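Local coordinates for protein succinate-acetate/proton symporter SatP (Escherichia coli K-12, PDB 5ZUG) that forms a hexameric channel that passes acetate, and probably also succinate, across the bacterial membrane, at residues L105-F116 and F130-A141. Residues are numbered along the deposited sequence; the frame is centred on the assembly and turned at random.
Sequences LGLWGVFTLFMF and FFSLTVLFALLA. With BNG (nonyl beta-D-glucopyranoside), chain G.
G109 and F137 mark the point where segments 105-116 and 130-141, on the consecutive antiparallel helices 98-117 and 124-146, bring their backbones nearest, CA to CA 4.8 Å; the axes cross at -159° and approach to 7.9 Å. G109, lacking a side chain, lets CB of F137 rest 3.5 Å from its CA. One turn away, the methyl of A141 packs on CA of G106. This helical hairpin of a GPR1/FUN34/yaaH-family protein packs knobs-into-holes at F137 and T112. The F137 ring sits among L105, W108, G109 and T112: CB of W108 lies over one face in a CH-pi contact, 3.6 Å from the ring centroid, while CD2 of L105 meets the edge in plane. Cutting F137 back to an alanine is likely to leave CB of W108 and CD2 of L105 without the aromatic surface they pack on and open a gap between the helices. OG1 of T112, beside its own N (chi1 -54°), bends back to W108 O at 2.7 Å, while CG2, anti to N, reaches across to L133 and OG1 of T134. OG1 of T134 likewise donates to F130 O at 2.6 Å. Farther along, CB of M115 touches the F130 ring, whose CE1 approaches C6' of the detergent nonyl chain at 3.8 Å; F116 lies alongside F131. Helix 65-86 covers this interface through F77, edge-to-face with W108 and F137, and Y74, hydrogen-bonded to T112 OG1; the W108 ring also meets Y47 of a neighbouring subunit, while helices 12-31 and 149-179 pack against helix 124-146.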
ATOM      1  N   LEU A 105     -14.832 -22.554   8.846  1.00 81.75           N
ATOM      2  CA  LEU A 105     -15.728 -22.599   7.686  1.00 90.05           C
ATOM      3  C   LEU A 105     -17.203 -22.593   8.100  1.00 92.32           C
ATOM      4  O   LEU A 105     -18.067 -22.166   7.323  1.00 87.07           O
ATOM      5  CB  LEU A 105     -15.443 -23.814   6.805  1.00 87.24           C
ATOM      6  CG  LEU A 105     -14.083 -23.857   6.121  1.00 86.43           C
ATOM      7  CD1 LEU A 105     -13.751 -25.286   5.700  1.00 89.99           C
ATOM      8  CD2 LEU A 105     -14.065 -22.906   4.956  1.00 85.53           C
ATOM      9  N   GLY A 106     -17.515 -23.070   9.308  1.00 94.18           N
ATOM     10  CA  GLY A 106     -18.894 -23.027   9.766  1.00 90.11           C
ATOM     11  C   GLY A 106     -19.361 -21.612  10.052  1.00 86.34           C
ATOM     12  O   GLY A 106     -20.479 -21.242   9.684  1.00 88.81           O
ATOM     13  N   LEU A 107     -18.512 -20.799  10.695  1.00 81.90           N
ATOM     14  CA  LEU A 107     -18.813 -19.375  10.862  1.00 84.60           C
ATOM     15  C   LEU A 107     -18.999 -18.661   9.522  1.00 88.75           C
ATOM     16  O   LEU A 107     -19.910 -17.840   9.378  1.00 85.03           O
ATOM     17  CB  LEU A 107     -17.713 -18.683  11.674  1.00 90.67           C
ATOM     18  CG  LEU A 107     -17.817 -18.537  13.189  1.00 93.20           C
ATOM     19  CD1 LEU A 107     -16.510 -18.105  13.782  1.00 93.56           C
ATOM     20  CD2 LEU A 107     -18.847 -17.462  13.481  1.00 94.59           C
ATOM     21  N   TRP A 108     -18.130 -18.927   8.535  1.00 88.21           N
ATOM     22  CA  TRP A 108     -18.335 -18.310   7.225  1.00 87.77           C
ATOM     23  C   TRP A 108     -19.649 -18.790   6.613  1.00 94.11           C
ATOM     24  O   TRP A 108     -20.297 -18.061   5.851  1.00 88.28           O
ATOM     25  CB  TRP A 108     -17.139 -18.587   6.295  1.00 84.39           C
ATOM     26  CG  TRP A 108     -15.888 -17.763   6.646  1.00 85.69           C
ATOM     27  CD1 TRP A 108     -14.784 -18.197   7.327  1.00 81.95           C
ATOM     28  CD2 TRP A 108     -15.647 -16.380   6.349  1.00 79.97           C
ATOM     29  NE1 TRP A 108     -13.875 -17.180   7.465  1.00 73.99           N
ATOM     30  CE2 TRP A 108     -14.380 -16.052   6.882  1.00 77.08           C
ATOM     31  CE3 TRP A 108     -16.376 -15.385   5.682  1.00 82.39           C
ATOM     32  CZ2 TRP A 108     -13.821 -14.765   6.765  1.00 78.24           C
ATOM     33  CZ3 TRP A 108     -15.822 -14.113   5.568  1.00 74.28           C
ATOM     34  CH2 TRP A 108     -14.559 -13.814   6.107  1.00 74.31           C
ATOM     35  N   GLY A 109     -20.063 -20.015   6.952  1.00 95.85           N
ATOM     36  CA  GLY A 109     -21.388 -20.485   6.572  1.00 92.02           C
ATOM     37  C   GLY A 109     -22.528 -19.704   7.212  1.00 94.24           C
ATOM     38  O   GLY A 109     -23.552 -19.457   6.566  1.00 97.17           O
ATOM     39  N   VAL A 110     -22.415 -19.376   8.512  1.00 92.18           N
ATOM     40  CA  VAL A 110     -23.497 -18.606   9.138  1.00 91.62           C
ATOM     41  C   VAL A 110     -23.522 -17.177   8.592  1.00 92.63           C
ATOM     42  O   VAL A 110     -24.600 -16.631   8.334  1.00 97.77           O
ATOM     43  CB  VAL A 110     -23.434 -18.644  10.686  1.00 85.93           C
ATOM     44  CG1 VAL A 110     -24.492 -17.739  11.301  1.00 82.93           C
ATOM     45  CG2 VAL A 110     -23.520 -20.053  11.254  1.00 88.14           C
ATOM     46  N   PHE A 111     -22.344 -16.561   8.374  1.00 96.10           N
ATOM     47  CA  PHE A 111     -22.300 -15.251   7.714  1.00 89.36           C
ATOM     48  C   PHE A 111     -22.994 -15.301   6.365  1.00 90.04           C
ATOM     49  O   PHE A 111     -23.797 -14.424   6.040  1.00 93.42           O
ATOM     50  CB  PHE A 111     -20.863 -14.759   7.526  1.00 89.19           C
ATOM     51  CG  PHE A 111     -20.755 -13.573   6.580  1.00 92.63           C
ATOM     52  CD1 PHE A 111     -21.200 -12.297   6.966  1.00 88.35           C
ATOM     53  CD2 PHE A 111     -20.252 -13.742   5.291  1.00 83.41           C
ATOM     54  CE1 PHE A 111     -21.121 -11.205   6.099  1.00 74.98           C
ATOM     55  CE2 PHE A 111     -20.182 -12.660   4.408  1.00 85.19           C
ATOM     56  CZ  PHE A 111     -20.618 -11.380   4.818  1.00 87.09           C
ATOM     57  N   THR A 112     -22.698 -16.332   5.566  1.00 88.58           N
ATOM     58  CA  THR A 112     -23.326 -16.483   4.253  1.00 91.12           C
ATOM     59  C   THR A 112     -24.831 -16.708   4.364  1.00 98.49           C
ATOM     60  O   THR A 112     -25.596 -16.237   3.519  1.00105.91           O
ATOM     61  CB  THR A 112     -22.672 -17.639   3.496  1.00 93.11           C
ATOM     62  OG1 THR A 112     -21.256 -17.429   3.442  1.00 91.14           O
ATOM     63  CG2 THR A 112     -23.220 -17.766   2.091  1.00 84.91           C
ATOM     64  N   LEU A 113     -25.274 -17.423   5.403  1.00102.62           N
ATOM     65  CA  LEU A 113     -26.698 -17.717   5.575  1.00110.01           C
ATOM     66  C   LEU A 113     -27.531 -16.448   5.730  1.00105.59           C
ATOM     67  O   LEU A 113     -28.556 -16.283   5.062  1.00108.78           O
ATOM     68  CB  LEU A 113     -26.893 -18.633   6.781  1.00105.49           C
ATOM     69  CG  LEU A 113     -28.331 -18.926   7.210  1.00111.83           C
ATOM     70  CD1 LEU A 113     -29.078 -19.759   6.186  1.00117.35           C
ATOM     71  CD2 LEU A 113     -28.299 -19.624   8.558  1.00112.32           C
ATOM     72  N   PHE A 114     -27.127 -15.555   6.637  1.00105.27           N
ATOM     73  CA  PHE A 114     -27.823 -14.284   6.793  1.00103.02           C
ATOM     74  C   PHE A 114     -27.778 -13.489   5.503  1.00105.29           C
ATOM     75  O   PHE A 114     -28.791 -12.934   5.064  1.00108.48           O
ATOM     76  CB  PHE A 114     -27.186 -13.471   7.911  1.00110.01           C
ATOM     77  CG  PHE A 114     -27.558 -13.931   9.286  1.00118.00           C
ATOM     78  CD1 PHE A 114     -28.747 -13.522   9.877  1.00116.10           C
ATOM     79  CD2 PHE A 114     -26.709 -14.778   9.995  1.00114.14           C
ATOM     80  CE1 PHE A 114     -29.084 -13.955  11.153  1.00120.32           C
ATOM     81  CE2 PHE A 114     -27.042 -15.216  11.265  1.00111.67           C
ATOM     82  CZ  PHE A 114     -28.228 -14.804  11.848  1.00120.01           C
ATOM     83  N   MET A 115     -26.604 -13.427   4.878  1.00105.15           N
ATOM     84  CA  MET A 115     -26.462 -12.669   3.650  1.00 99.79           C
ATOM     85  C   MET A 115     -27.345 -13.217   2.545  1.00102.95           C
ATOM     86  O   MET A 115     -27.689 -12.476   1.622  1.00103.55           O
ATOM     87  CB  MET A 115     -24.997 -12.663   3.214  1.00 95.92           C
ATOM     88  CG  MET A 115     -24.049 -12.016   4.189  1.00 88.23           C
ATOM     89  SD  MET A 115     -24.360 -10.254   4.359  1.00 87.70           S
ATOM     90  CE  MET A 115     -23.688  -9.630   2.817  1.00 79.26           C
ATOM     91  N   PHE A 116     -27.735 -14.490   2.634  1.00102.39           N
ATOM     92  CA  PHE A 116     -28.693 -15.051   1.684  1.00111.31           C
ATOM     93  C   PHE A 116     -30.049 -14.356   1.787  1.00115.38           C
ATOM     94  O   PHE A 116     -30.673 -14.047   0.768  1.00119.60           O
ATOM     95  CB  PHE A 116     -28.835 -16.561   1.896  1.00105.53           C
ATOM     96  CG  PHE A 116     -30.027 -17.171   1.193  1.00106.91           C
ATOM     97  CD1 PHE A 116     -30.012 -17.389  -0.178  1.00104.80           C
ATOM     98  CD2 PHE A 116     -31.156 -17.551   1.912  1.00107.61           C
ATOM     99  CE1 PHE A 116     -31.103 -17.955  -0.820  1.00 99.71           C
ATOM    100  CE2 PHE A 116     -32.244 -18.124   1.280  1.00107.10           C
ATOM    101  CZ  PHE A 116     -32.218 -18.330  -0.089  1.00 95.96           C
ATOM    102  N   PHE A 130     -25.583 -17.440  -3.289  1.00 88.78           N
ATOM    103  CA  PHE A 130     -25.570 -17.407  -1.834  1.00 89.12           C
ATOM    104  C   PHE A 130     -26.201 -18.655  -1.220  1.00 94.69           C
ATOM    105  O   PHE A 130     -25.790 -19.072  -0.131  1.00 99.43           O
ATOM    106  CB  PHE A 130     -26.258 -16.146  -1.315  1.00 89.31           C
ATOM    107  CG  PHE A 130     -25.333 -14.961  -1.175  1.00 87.86           C
ATOM    108  CD1 PHE A 130     -25.057 -14.153  -2.280  1.00 81.29           C
ATOM    109  CD2 PHE A 130     -24.708 -14.676   0.040  1.00 82.57           C
ATOM    110  CE1 PHE A 130     -24.220 -13.056  -2.174  1.00 78.95           C
ATOM    111  CE2 PHE A 130     -23.857 -13.586   0.162  1.00 80.19           C
ATOM    112  CZ  PHE A 130     -23.614 -12.764  -0.947  1.00 81.27           C
ATOM    113  N   PHE A 131     -27.197 -19.271  -1.871  1.00 99.25           N
ATOM    114  CA  PHE A 131     -27.724 -20.529  -1.341  1.00 95.32           C
ATOM    115  C   PHE A 131     -26.678 -21.637  -1.416  1.00 92.02           C
ATOM    116  O   PHE A 131     -26.378 -22.287  -0.412  1.00 93.44           O
ATOM    117  CB  PHE A 131     -28.986 -20.964  -2.093  1.00 94.75           C
ATOM    118  CG  PHE A 131     -29.587 -22.238  -1.560  1.00 93.32           C
ATOM    119  CD1 PHE A 131     -30.323 -22.238  -0.387  1.00 96.42           C
ATOM    120  CD2 PHE A 131     -29.346 -23.451  -2.194  1.00 98.62           C
ATOM    121  CE1 PHE A 131     -30.848 -23.424   0.123  1.00101.26           C
ATOM    122  CE2 PHE A 131     -29.863 -24.640  -1.692  1.00 98.89           C
ATOM    123  CZ  PHE A 131     -30.617 -24.628  -0.534  1.00103.20           C
ATOM    124  N   SER A 132     -26.108 -21.856  -2.603  1.00 88.48           N
ATOM    125  CA  SER A 132     -25.127 -22.917  -2.796  1.00 89.20           C
ATOM    126  C   SER A 132     -23.855 -22.692  -1.976  1.00 95.81           C
ATOM    127  O   SER A 132     -23.237 -23.665  -1.518  1.00 94.00           O
ATOM    128  CB  SER A 132     -24.805 -23.044  -4.277  1.00 87.81           C
ATOM    129  OG  SER A 132     -24.392 -21.796  -4.800  1.00 96.70           O
ATOM    130  N   LEU A 133     -23.443 -21.431  -1.792  1.00 93.76           N
ATOM    131  CA  LEU A 133     -22.298 -21.146  -0.932  1.00 89.19           C
ATOM    132  C   LEU A 133     -22.604 -21.491   0.517  1.00 92.02           C
ATOM    133  O   LEU A 133     -21.720 -21.960   1.245  1.00 93.53           O
ATOM    134  CB  LEU A 133     -21.873 -19.683  -1.056  1.00 91.15           C
ATOM    135  CG  LEU A 133     -20.602 -19.238  -0.314  1.00 91.76           C
ATOM    136  CD1 LEU A 133     -19.385 -20.039  -0.735  1.00 71.93           C
ATOM    137  CD2 LEU A 133     -20.355 -17.733  -0.481  1.00 81.73           C
ATOM    138  N   THR A 134     -23.844 -21.255   0.963  1.00 96.60           N
ATOM    139  CA  THR A 134     -24.241 -21.682   2.306  1.00 95.70           C
ATOM    140  C   THR A 134     -24.160 -23.196   2.444  1.00 95.15           C
ATOM    141  O   THR A 134     -23.669 -23.712   3.457  1.00 97.48           O
ATOM    142  CB  THR A 134     -25.645 -21.190   2.635  1.00 93.70           C
ATOM    143  OG1 THR A 134     -25.724 -19.786   2.374  1.00107.42           O
ATOM    144  CG2 THR A 134     -25.951 -21.445   4.089  1.00101.53           C
ATOM    145  N   VAL A 135     -24.627 -23.929   1.433  1.00 93.42           N
ATOM    146  CA  VAL A 135     -24.478 -25.376   1.483  1.00 91.84           C
ATOM    147  C   VAL A 135     -23.002 -25.767   1.404  1.00 90.97           C
ATOM    148  O   VAL A 135     -22.557 -26.679   2.110  1.00 98.14           O
ATOM    149  CB  VAL A 135     -25.305 -26.051   0.378  1.00 89.89           C
ATOM    150  CG1 VAL A 135     -25.052 -27.534   0.422  1.00 97.68           C
ATOM    151  CG2 VAL A 135     -26.757 -25.782   0.600  1.00 87.37           C
ATOM    152  N   LEU A 136     -22.221 -25.087   0.559  1.00 89.13           N
ATOM    153  CA  LEU A 136     -20.790 -25.387   0.450  1.00 90.47           C
ATOM    154  C   LEU A 136     -20.097 -25.284   1.800  1.00 90.01           C
ATOM    155  O   LEU A 136     -19.480 -26.251   2.268  1.00 90.65           O
ATOM    156  CB  LEU A 136     -20.118 -24.446  -0.559  1.00 92.48           C
ATOM    157  CG  LEU A 136     -18.606 -24.557  -0.820  1.00 85.26           C
ATOM    158  CD1 LEU A 136     -18.265 -25.945  -1.266  1.00 84.52           C
ATOM    159  CD2 LEU A 136     -18.136 -23.550  -1.885  1.00 80.82           C
ATOM    160  N   PHE A 137     -20.209 -24.124   2.457  1.00 89.15           N
ATOM    161  CA  PHE A 137     -19.577 -23.966   3.761  1.00 88.44           C
ATOM    162  C   PHE A 137     -20.130 -24.975   4.760  1.00 91.53           C
ATOM    163  O   PHE A 137     -19.369 -25.561   5.540  1.00 98.60           O
ATOM    164  CB  PHE A 137     -19.762 -22.547   4.293  1.00 90.67           C
ATOM    165  CG  PHE A 137     -18.742 -21.542   3.783  1.00 91.99           C
ATOM    166  CD1 PHE A 137     -17.380 -21.738   3.997  1.00 94.29           C
ATOM    167  CD2 PHE A 137     -19.147 -20.370   3.148  1.00 85.95           C
ATOM    168  CE1 PHE A 137     -16.432 -20.796   3.550  1.00 92.51           C
ATOM    169  CE2 PHE A 137     -18.212 -19.442   2.700  1.00 86.76           C
ATOM    170  CZ  PHE A 137     -16.843 -19.653   2.911  1.00 83.84           C
ATOM    171  N   ALA A 138     -21.439 -25.236   4.718  1.00 92.79           N
ATOM    172  CA  ALA A 138     -22.033 -26.170   5.676  1.00 91.41           C
ATOM    173  C   ALA A 138     -21.436 -27.563   5.528  1.00 95.66           C
ATOM    174  O   ALA A 138     -20.944 -28.144   6.506  1.00 92.49           O
ATOM    175  CB  ALA A 138     -23.550 -26.224   5.492  1.00 88.17           C
ATOM    176  N   LEU A 139     -21.439 -28.102   4.296  1.00 88.40           N
ATOM    177  CA  LEU A 139     -20.898 -29.437   4.075  1.00 88.47           C
ATOM    178  C   LEU A 139     -19.417 -29.517   4.438  1.00 89.54           C
ATOM    179  O   LEU A 139     -18.990 -30.462   5.099  1.00 92.63           O
ATOM    180  CB  LEU A 139     -21.120 -29.859   2.628  1.00 89.47           C
ATOM    181  CG  LEU A 139     -22.577 -30.169   2.263  1.00 95.56           C
ATOM    182  CD1 LEU A 139     -22.707 -30.583   0.806  1.00 92.35           C
ATOM    183  CD2 LEU A 139     -23.177 -31.217   3.176  1.00 89.18           C
ATOM    184  N   LEU A 140     -18.624 -28.522   4.046  1.00 94.65           N
ATOM    185  CA  LEU A 140     -17.204 -28.555   4.372  1.00 92.79           C
ATOM    186  C   LEU A 140     -16.991 -28.445   5.873  1.00 95.80           C
ATOM    187  O   LEU A 140     -16.029 -29.006   6.417  1.00 97.84           O
ATOM    188  CB  LEU A 140     -16.464 -27.432   3.652  1.00 94.06           C
ATOM    189  CG  LEU A 140     -16.317 -27.560   2.143  1.00 89.77           C
ATOM    190  CD1 LEU A 140     -15.791 -26.247   1.577  1.00 88.70           C
ATOM    191  CD2 LEU A 140     -15.400 -28.722   1.813  1.00 92.24           C
ATOM    192  N   ALA A 141     -17.842 -27.680   6.555  1.00 91.40           N
ATOM    193  CA  ALA A 141     -17.742 -27.636   8.008  1.00 97.46           C
ATOM    194  C   ALA A 141     -18.033 -29.012   8.604  1.00 99.48           C
ATOM    195  O   ALA A 141     -17.318 -29.471   9.505  1.00101.59           O
ATOM    196  CB  ALA A 141     -18.688 -26.572   8.570  1.00 92.30           C
TER
HETATM  197  C1  BNG G 201     -25.324  -5.897  -6.690  1.00108.50           C
HETATM  198  C2  BNG G 201     -25.843  -5.905  -8.116  1.00105.62           C
HETATM  199  C3  BNG G 201     -26.402  -4.583  -8.347  1.00113.65           C
HETATM  200  C4  BNG G 201     -27.700  -4.576  -7.640  1.00113.55           C
HETATM  201  C5  BNG G 201     -27.485  -4.688  -6.124  1.00110.35           C
HETATM  202  C6  BNG G 201     -28.242  -5.799  -5.514  1.00110.55           C
HETATM  203  C1' BNG G 201     -24.560  -7.182  -5.017  1.00 97.28           C
HETATM  204  C2' BNG G 201     -23.417  -8.134  -5.360  1.00 89.99           C
HETATM  205  C3' BNG G 201     -22.950  -8.832  -4.092  1.00 81.93           C
HETATM  206  C4' BNG G 201     -22.538 -10.276  -4.465  1.00 81.93           C
HETATM  207  C5' BNG G 201     -21.361 -10.692  -3.585  1.00 81.93           C
HETATM  208  C6' BNG G 201     -21.089 -12.133  -4.026  1.00 81.93           C
HETATM  209  C7' BNG G 201     -19.644 -12.495  -3.701  1.00 81.93           C
HETATM  210  C8' BNG G 201     -19.720 -13.724  -2.792  1.00 81.93           C
HETATM  211  C9' BNG G 201     -20.403 -14.854  -3.554  1.00 81.93           C
HETATM  212  O1  BNG G 201     -25.325  -7.127  -6.180  1.00107.21           O
HETATM  213  O2  BNG G 201     -24.842  -6.127  -9.091  1.00 94.98           O
HETATM  214  O3  BNG G 201     -26.584  -4.305  -9.747  1.00114.77           O
HETATM  215  O4  BNG G 201     -28.362  -3.375  -8.010  1.00118.15           O
HETATM  216  O5  BNG G 201     -26.146  -5.115  -5.717  1.00105.46           O
HETATM  217  O6  BNG G 201     -27.203  -6.400  -4.813  1.00106.04           O